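Local coordinates for protein vacuolar aminopeptidase 1 (Saccharomyces cerevisiae, PDB 5JGF) that removes N-terminal amino acids, preferably neutral or hydrophobic ones, from peptides in the yeast vacuole as a dizinc dodecamer, and is the major cargo of the cytoplasm-to-vacuole targeting pathway, at residues D344-Y349 with G368-L373; F403-K406 with R410-G413; S267-I272 with K454-F459. All blocks are in the same frame, centred on the assembly; numbering follows the deposited sequence.

In the fold
Contact 1 carries Asp344, which with His91, Asp262, Glu299 and His438 holds the zinc ions of the active site. Contact 2 adjoins it, with centres about 10 Å apart: backbone pairs Leu373 N to Phe403 O and Leu371 O to Phe403 N, each 2.9 Å and probably hydrogen-bonded, join strand 369-372 to strand 400-403. Its Arg410 side chain is about 10 Å from a zinc. Both contacts also touch a second subunit. Contact 3, centred about 15 Å from contact 1, meets it where Ile369 CD1 packs on Phe456 CZ at 3.9 Å; the Phe456 side chain is about 12 Å from a zinc. Contacts 2 and 3 stay about 13 Å apart at their nearest atoms.

Contact 1 (D344-Y349 with G368-L373); sequences DVNHLY and GITLSL. With ZN (zinc ion), chain K.
The carboxamide of Asn346 reaches across to strand 369-372 and gives both hydrogens of ND2 to it. Asn346 ND2 gives one to Ser372 OG at 2.9 Å, almost straight (N-H...O 176°) and in the plane of the amide. Asn346 ND2 gives the other to Thr370 O at 3.0 Å; this bond too leaves within the amide plane, but it is bent to 143° and meets the carbonyl from above its plane. Two acceptors on one strand thus fix the rotation of the amide. CG of Asn346 stands between its backbone N and carbonyl carbon (chi1 33°), which turns the group toward the strand, and OD1 lies against Thr370 CB at 3.3 Å. In the central mixed sheet of this M18 aminopeptidase, strand 426-434 runs between 339-347 and 369-372, so the amide makes its bonds across an intervening strand, resting on Ala433. Ser372 OG also meets a water at 2.6 Å, and that water donates to Asp344 O, linking the serine to the backbone of a zinc ligand. The carboxylate of Asp344 turns the other way and holds zinc by OD1 at 2.1 Å and more loosely by OD2, at 2.6 Å. Two waters also bind the metal, one donating to Val345 O; His91 and Asp262 bind the same ion. His347, by similarity substrate-binding, leaves the backbone away from strand 369-372, and its ring meets His169 of a second subunit edge-to-face.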
loop_
_atom_site.group_PDB
_atom_site.type_symbol
_atom_site.label_atom_id
_atom_site.label_comp_id
_atom_site.label_asym_id
_atom_site.label_seq_id
_atom_site.Cartn_x
_atom_site.Cartn_y
_atom_site.Cartn_z
ATOM N N ASP D 344 34.846 4.406 28.636
ATOM C CA ASP D 344 33.391 4.397 28.594
ATOM C C ASP D 344 32.984 2.948 28.347
ATOM O O ASP D 344 33.584 2.255 27.526
ATOM C CB ASP D 344 32.874 5.294 27.464
ATOM C CG ASP D 344 31.409 5.662 27.633
ATOM O OD1 ASP D 344 30.762 5.108 28.542
ATOM O OD2 ASP D 344 30.907 6.505 26.857
ATOM N N VAL D 345 31.978 2.486 29.075
ATOM C CA VAL D 345 31.516 1.115 28.931
ATOM C C VAL D 345 31.171 0.777 27.487
ATOM O O VAL D 345 30.701 1.630 26.735
ATOM C CB VAL D 345 30.271 0.859 29.809
ATOM C CG1 VAL D 345 30.646 0.958 31.281
ATOM C CG2 VAL D 345 29.175 1.871 29.471
ATOM N N ASN D 346 31.446 -0.461 27.093
ATOM C CA ASN D 346 31.103 -0.911 25.755
ATOM C C ASN D 346 30.179 -2.118 25.904
ATOM O O ASN D 346 29.747 -2.439 27.014
ATOM C CB ASN D 346 32.344 -1.236 24.910
ATOM C CG ASN D 346 33.489 -1.776 25.728
ATOM O OD1 ASN D 346 33.298 -2.612 26.603
ATOM N ND2 ASN D 346 34.700 -1.310 25.430
ATOM N N HIS D 347 29.890 -2.800 24.805
ATOM C CA HIS D 347 28.923 -3.890 24.844
ATOM C C HIS D 347 29.367 -5.330 25.021
ATOM O O HIS D 347 30.115 -5.865 24.205
ATOM C CB HIS D 347 28.058 -3.822 23.583
ATOM C CG HIS D 347 27.471 -2.471 23.325
ATOM N ND1 HIS D 347 26.409 -1.970 24.047
ATOM C CD2 HIS D 347 27.804 -1.510 22.429
ATOM C CE1 HIS D 347 26.112 -0.760 23.607
ATOM N NE2 HIS D 347 26.944 -0.457 22.626
ATOM N N LEU D 348 28.876 -5.961 26.082
ATOM C CA LEU D 348 29.156 -7.370 26.314
ATOM C C LEU D 348 28.325 -8.136 25.293
ATOM O O LEU D 348 27.235 -7.703 24.919
ATOM C CB LEU D 348 28.693 -7.807 27.705
ATOM C CG LEU D 348 29.639 -7.688 28.895
ATOM C CD1 LEU D 348 28.900 -8.118 30.164
ATOM C CD2 LEU D 348 30.863 -8.568 28.666
ATOM N N TYR D 349 28.840 -9.271 24.844
ATOM C CA TYR D 349 28.112 -10.110 23.908
ATOM C C TYR D 349 26.792 -10.512 24.566
ATOM O O TYR D 349 26.784 -10.972 25.707
ATOM C CB TYR D 349 28.922 -11.372 23.617
ATOM C CG TYR D 349 28.249 -12.344 22.675
ATOM C CD1 TYR D 349 28.186 -12.089 21.306
ATOM C CD2 TYR D 349 27.686 -13.528 23.151
ATOM C CE1 TYR D 349 27.582 -12.997 20.428
ATOM C CE2 TYR D 349 27.080 -14.440 22.285
ATOM C CZ TYR D 349 27.034 -14.167 20.927
ATOM O OH TYR D 349 26.447 -15.066 20.065
ATOM N N GLY D 368 38.446 -9.043 31.291
ATOM C CA GLY D 368 39.275 -7.855 31.374
ATOM C C GLY D 368 38.719 -6.680 30.597
ATOM O O GLY D 368 37.618 -6.744 30.051
ATOM N N ILE D 369 39.499 -5.606 30.543
ATOM C CA ILE D 369 39.106 -4.389 29.844
ATOM C C ILE D 369 38.834 -4.681 28.370
ATOM O O ILE D 369 39.416 -5.598 27.790
ATOM C CB ILE D 369 40.219 -3.310 29.971
ATOM C CG1 ILE D 369 39.623 -1.910 29.806
ATOM C CG2 ILE D 369 41.322 -3.563 28.939
ATOM C CD1 ILE D 369 38.786 -1.458 30.995
ATOM N N THR D 370 37.946 -3.897 27.767
ATOM C CA THR D 370 37.610 -4.078 26.363
ATOM C C THR D 370 37.994 -2.853 25.550
ATOM O O THR D 370 37.605 -1.734 25.866
ATOM C CB THR D 370 36.101 -4.353 26.177
ATOM O OG1 THR D 370 35.766 -5.580 26.833
ATOM C CG2 THR D 370 35.752 -4.472 24.688
ATOM N N LEU D 371 38.777 -3.083 24.504
ATOM C CA LEU D 371 39.218 -2.016 23.629
ATOM C C LEU D 371 38.086 -1.735 22.639
ATOM O O LEU D 371 37.515 -2.666 22.064
ATOM C CB LEU D 371 40.479 -2.472 22.893
ATOM C CG LEU D 371 41.593 -1.472 22.588
ATOM C CD1 LEU D 371 41.915 -0.619 23.811
ATOM C CD2 LEU D 371 42.818 -2.261 22.145
ATOM N N SER D 372 37.744 -0.461 22.465
ATOM C CA SER D 372 36.681 -0.068 21.540
ATOM C C SER D 372 37.330 0.382 20.242
ATOM O O SER D 372 38.086 1.360 20.214
ATOM C CB SER D 372 35.841 1.068 22.127
ATOM O OG SER D 372 35.156 0.648 23.295
ATOM N N LEU D 373 37.027 -0.336 19.166
ATOM C CA LEU D 373 37.612 -0.047 17.868
ATOM C C LEU D 373 36.565 0.308 16.826
ATOM O O LEU D 373 35.509 -0.320 16.758
ATOM C CB LEU D 373 38.405 -1.265 17.391
ATOM C CG LEU D 373 39.496 -1.771 18.335
ATOM C CD1 LEU D 373 39.391 -3.281 18.484
ATOM C CD2 LEU D 373 40.862 -1.366 17.798
HETATM ZN ZN ZN K . 28.825 5.966 28.236
HETATM O O HOH W 1 34.297 2.578 24.848
HETATM O O HOH W 2 28.800 3.979 26.860
HETATM O O HOH W 3 27.447 6.816 26.986
#

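Contact 2 (F403-K406 with R410-G413)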
loop_
_atom_site.group_PDB
_atom_site.type_symbol
_atom_site.label_atom_id
_atom_site.label_comp_id
_atom_site.label_asym_id
_atom_site.label_seq_id
_atom_site.Cartn_x
_atom_site.Cartn_y
_atom_site.Cartn_z
ATOM N N PHE D 403 35.974 -4.846 20.898
ATOM C CA PHE D 403 34.605 -4.574 20.496
ATOM C C PHE D 403 34.618 -3.630 19.304
ATOM O O PHE D 403 35.227 -2.557 19.346
ATOM C CB PHE D 403 33.727 -3.952 21.584
ATOM C CG PHE D 403 32.334 -3.633 21.086
ATOM C CD1 PHE D 403 32.043 -2.390 20.529
ATOM C CD2 PHE D 403 31.359 -4.626 21.040
ATOM C CE1 PHE D 403 30.806 -2.143 19.921
ATOM C CE2 PHE D 403 30.119 -4.392 20.435
ATOM C CZ PHE D 403 29.845 -3.149 19.874
ATOM N N GLN D 404 33.968 -4.068 18.229
ATOM C CA GLN D 404 33.818 -3.284 17.009
ATOM C C GLN D 404 32.476 -3.727 16.435
ATOM O O GLN D 404 32.087 -4.880 16.600
ATOM C CB GLN D 404 34.941 -3.564 15.998
ATOM C CG GLN D 404 34.798 -2.739 14.705
ATOM C CD GLN D 404 36.069 -2.696 13.868
ATOM O OE1 GLN D 404 37.167 -2.510 14.397
ATOM N NE2 GLN D 404 35.922 -2.848 12.555
ATOM N N ILE D 405 31.765 -2.816 15.780
ATOM C CA ILE D 405 30.461 -3.150 15.210
ATOM C C ILE D 405 30.586 -3.905 13.895
ATOM O O ILE D 405 31.618 -3.846 13.229
ATOM C CB ILE D 405 29.622 -1.879 14.932
ATOM C CG1 ILE D 405 30.331 -1.009 13.887
ATOM C CG2 ILE D 405 29.405 -1.098 16.224
ATOM C CD1 ILE D 405 29.454 0.091 13.294
ATOM N N LYS D 406 29.533 -4.632 13.528
ATOM C CA LYS D 406 29.529 -5.339 12.253
ATOM C C LYS D 406 29.392 -4.235 11.210
ATOM O O LYS D 406 28.876 -3.157 11.515
ATOM C CB LYS D 406 28.333 -6.299 12.182
ATOM C CG LYS D 406 28.415 -7.436 13.195
ATOM C CD LYS D 406 27.199 -8.354 13.146
ATOM C CE LYS D 406 27.084 -9.080 11.815
ATOM N NZ LYS D 406 25.990 -10.102 11.838
ATOM N N ARG D 410 25.287 -0.433 13.632
ATOM C CA ARG D 410 25.356 0.973 14.012
ATOM C C ARG D 410 26.203 1.120 15.269
ATOM O O ARG D 410 26.185 0.253 16.141
ATOM C CB ARG D 410 23.941 1.491 14.272
ATOM C CG ARG D 410 23.878 2.918 14.754
ATOM C CD ARG D 410 22.447 3.334 15.037
ATOM N NE ARG D 410 22.387 4.667 15.627
ATOM C CZ ARG D 410 22.946 4.995 16.788
ATOM N NH1 ARG D 410 23.608 4.084 17.492
ATOM N NH2 ARG D 410 22.845 6.234 17.245
ATOM N N SER D 411 26.932 2.227 15.366
ATOM C CA SER D 411 27.797 2.465 16.515
ATOM C C SER D 411 27.416 3.661 17.373
ATOM O O SER D 411 26.949 4.684 16.871
ATOM C CB SER D 411 29.244 2.654 16.053
ATOM O OG SER D 411 30.063 3.072 17.132
ATOM N N GLY D 412 27.630 3.518 18.677
ATOM C CA GLY D 412 27.363 4.608 19.593
ATOM C C GLY D 412 28.606 5.483 19.574
ATOM O O GLY D 412 29.511 5.253 18.766
ATOM N N GLY D 413 28.663 6.480 20.447
ATOM C CA GLY D 413 29.822 7.358 20.479
ATOM C C GLY D 413 30.350 7.564 21.883
ATOM O O GLY D 413 29.753 7.091 22.852
#
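Ile405 meets Arg410 and Ser411 within the loop between strand 400-403, outermost in the central sheet within this chain, and helix 416-423. Phe403 closes that strand; its ring stands edge-to-face with His347 and packs on Phe170 of a second subunit. At Gln404 the side chain points away from 410-413, and it lies on Leu373 and Pro375 of its own chain and on Pro101 of a third subunit. Ile405 then turns toward the returning chain and makes the contact with two methyl groups. CG2 of Ile405 lies 3.5 Å from the backbone oxygen of Arg410 and 3.8 Å from Ser411 CB, while its CD1 reaches Ser411 CB at 3.8 Å, so the serine methylene touches both methyls. The torsion that allows this puts CG1 between the backbone N and the carbonyl carbon (chi1 63°), with CG2 beside the N. Lys406 leads off again, its ammonium hydrogen-bonded to Glu355 O. Van der Waals contact by Ile405, with a carbonyl oxygen and a methylene, makes up the direct meeting of the segments, at the surface of the chain. The extended side chain of Arg410 departs from Ile405, and NH1 bonds to the backbone oxygen of His169, by similarity substrate-binding, in the second subunit; the loop thus joins the subunit boundary close to the active site. The hydroxyl of Ser411 turns to its own chain, where OG donates in the carbonyl plane, onto a lone pair of Gly412 O at 2.8 Å.

Contact 3 (S267-I272 with K454-F459)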
loop_
_atom_site.group_PDB
_atom_site.type_symbol
_atom_site.label_atom_id
_atom_site.label_comp_id
_atom_site.label_asym_id
_atom_site.label_seq_id
_atom_site.Cartn_x
_atom_site.Cartn_y
_atom_site.Cartn_z
ATOM N N SER D 267 33.939 5.091 35.703
ATOM C CA SER D 267 34.308 6.228 36.542
ATOM C C SER D 267 34.787 5.752 37.909
ATOM O O SER D 267 35.828 6.195 38.395
ATOM C CB SER D 267 33.123 7.181 36.709
ATOM O OG SER D 267 32.840 7.839 35.485
ATOM N N PHE D 268 34.031 4.843 38.519
ATOM C CA PHE D 268 34.383 4.297 39.832
ATOM C C PHE D 268 35.706 3.531 39.757
ATOM O O PHE D 268 36.611 3.750 40.570
ATOM C CB PHE D 268 33.277 3.360 40.319
ATOM C CG PHE D 268 33.532 2.758 41.676
ATOM C CD1 PHE D 268 33.191 3.452 42.836
ATOM C CD2 PHE D 268 34.100 1.491 41.795
ATOM C CE1 PHE D 268 33.410 2.888 44.100
ATOM C CE2 PHE D 268 34.323 0.919 43.052
ATOM C CZ PHE D 268 33.976 1.620 44.205
ATOM N N ALA D 269 35.815 2.633 38.781
ATOM C CA ALA D 269 37.028 1.840 38.617
ATOM C C ALA D 269 38.252 2.727 38.392
ATOM O O ALA D 269 39.321 2.468 38.947
ATOM C CB ALA D 269 36.870 0.865 37.453
ATOM N N ALA D 270 38.099 3.768 37.578
ATOM C CA ALA D 270 39.215 4.670 37.305
ATOM C C ALA D 270 39.625 5.470 38.541
ATOM O O ALA D 270 40.818 5.616 38.820
ATOM C CB ALA D 270 38.862 5.618 36.156
ATOM N N MET D 271 38.649 5.989 39.282
ATOM C CA MET D 271 38.953 6.769 40.481
ATOM C C MET D 271 39.594 5.915 41.572
ATOM O O MET D 271 40.540 6.348 42.234
ATOM C CB MET D 271 37.693 7.435 41.042
ATOM C CG MET D 271 37.234 8.669 40.279
ATOM S SD MET D 271 38.504 9.966 40.125
ATOM C CE MET D 271 39.082 10.090 41.739
ATOM N N ILE D 272 39.081 4.705 41.766
ATOM C CA ILE D 272 39.641 3.820 42.778
ATOM C C ILE D 272 41.074 3.483 42.386
ATOM O O ILE D 272 41.967 3.439 43.232
ATOM C CB ILE D 272 38.812 2.521 42.913
ATOM C CG1 ILE D 272 37.425 2.849 43.474
ATOM C CG2 ILE D 272 39.524 1.527 43.821
ATOM C CD1 ILE D 272 37.445 3.505 44.843
ATOM N N LYS D 454 42.184 -2.997 38.393
ATOM C CA LYS D 454 43.504 -3.579 38.197
ATOM C C LYS D 454 44.155 -3.048 36.925
ATOM O O LYS D 454 45.326 -2.670 36.927
ATOM C CB LYS D 454 43.401 -5.107 38.144
ATOM C CG LYS D 454 44.740 -5.822 38.024
ATOM C CD LYS D 454 44.568 -7.329 38.203
ATOM C CE LYS D 454 45.068 -8.108 36.997
ATOM N NZ LYS D 454 46.518 -7.894 36.732
ATOM N N PHE D 455 43.395 -3.004 35.838
ATOM C CA PHE D 455 43.944 -2.507 34.589
ATOM C C PHE D 455 44.327 -1.031 34.670
ATOM O O PHE D 455 45.427 -0.648 34.273
ATOM C CB PHE D 455 42.950 -2.697 33.445
ATOM C CG PHE D 455 43.410 -2.085 32.161
ATOM C CD1 PHE D 455 44.411 -2.689 31.410
ATOM C CD2 PHE D 455 42.887 -0.872 31.733
ATOM C CE1 PHE D 455 44.889 -2.090 30.252
ATOM C CE2 PHE D 455 43.359 -0.263 30.576
ATOM C CZ PHE D 455 44.363 -0.872 29.834
ATOM N N PHE D 456 43.418 -0.201 35.177
ATOM C CA PHE D 456 43.669 1.235 35.286
ATOM C C PHE D 456 44.829 1.544 36.225
ATOM O O PHE D 456 45.564 2.512 36.018
ATOM C CB PHE D 456 42.406 1.956 35.767
ATOM C CG PHE D 456 41.285 1.956 34.760
ATOM C CD1 PHE D 456 39.967 1.784 35.169
ATOM C CD2 PHE D 456 41.550 2.138 33.407
ATOM C CE1 PHE D 456 38.925 1.789 34.243
ATOM C CE2 PHE D 456 40.513 2.145 32.470
ATOM C CZ PHE D 456 39.202 1.970 32.890
ATOM N N ASN D 457 44.985 0.723 37.259
ATOM C CA ASN D 457 46.070 0.905 38.218
ATOM C C ASN D 457 47.367 0.644 37.458
ATOM O O ASN D 457 48.338 1.398 37.577
ATOM C CB ASN D 457 45.932 -0.085 39.377
ATOM C CG ASN D 457 46.937 0.171 40.493
ATOM O OD1 ASN D 457 47.428 -0.761 41.123
ATOM N ND2 ASN D 457 47.231 1.439 40.749
ATOM N N GLY D 458 47.365 -0.423 36.662
ATOM C CA GLY D 458 48.532 -0.768 35.869
ATOM C C GLY D 458 48.870 0.328 34.874
ATOM O O GLY D 458 50.041 0.557 34.558
ATOM N N PHE D 459 47.842 1.007 34.370
ATOM C CA PHE D 459 48.043 2.094 33.420
ATOM C C PHE D 459 48.833 3.237 34.056
ATOM O O PHE D 459 49.825 3.702 33.496
ATOM C CB PHE D 459 46.698 2.638 32.925
ATOM C CG PHE D 459 46.809 3.949 32.194
ATOM C CD1 PHE D 459 47.340 4.005 30.910
ATOM C CD2 PHE D 459 46.403 5.135 32.802
ATOM C CE1 PHE D 459 47.461 5.225 30.238
ATOM C CE2 PHE D 459 46.521 6.358 32.142
ATOM C CZ PHE D 459 47.050 6.404 30.857
#
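Phe456 stands between helices 261-278 and 448-468, setting one side of its ring against Ala269 and Ala270. The close part is narrow. Phe456 CD1 stands 3.6 Å from the backbone N of Ala270 and 3.8 Å from the carbonyl carbon of Ala269, so the ring meets the helix backbone itself, obliquely. The methyl CB of Ala269 comes to the ring edge, in its plane, 3.9 Å from Phe456 CE1; Ala270 CB is 4.1 Å from Phe456 CD1. The small alanine side chains are consistent with the close approach, the CA atoms of Ala270 and Phe456 being 6.0 Å apart. Phe456 has CG beside its backbone N (chi1 -68°), which carries the ring toward the alanines. Away from this point the two segments have few contacts: Lys454 leaves the interface for a salt bridge with Asp398, and the partly exposed Asn457 and Ile272 do not meet across it. On the buried side Ala270 and Phe456 share Ile88 of strand 86-91, and Phe456 also lies on Ala343 of strand 339-347, just before zinc ligand Asp344. Two neighbouring helices packed on the central mixed sheet are typical of the alpha/beta catalytic fold of the zinc exopeptidase clan.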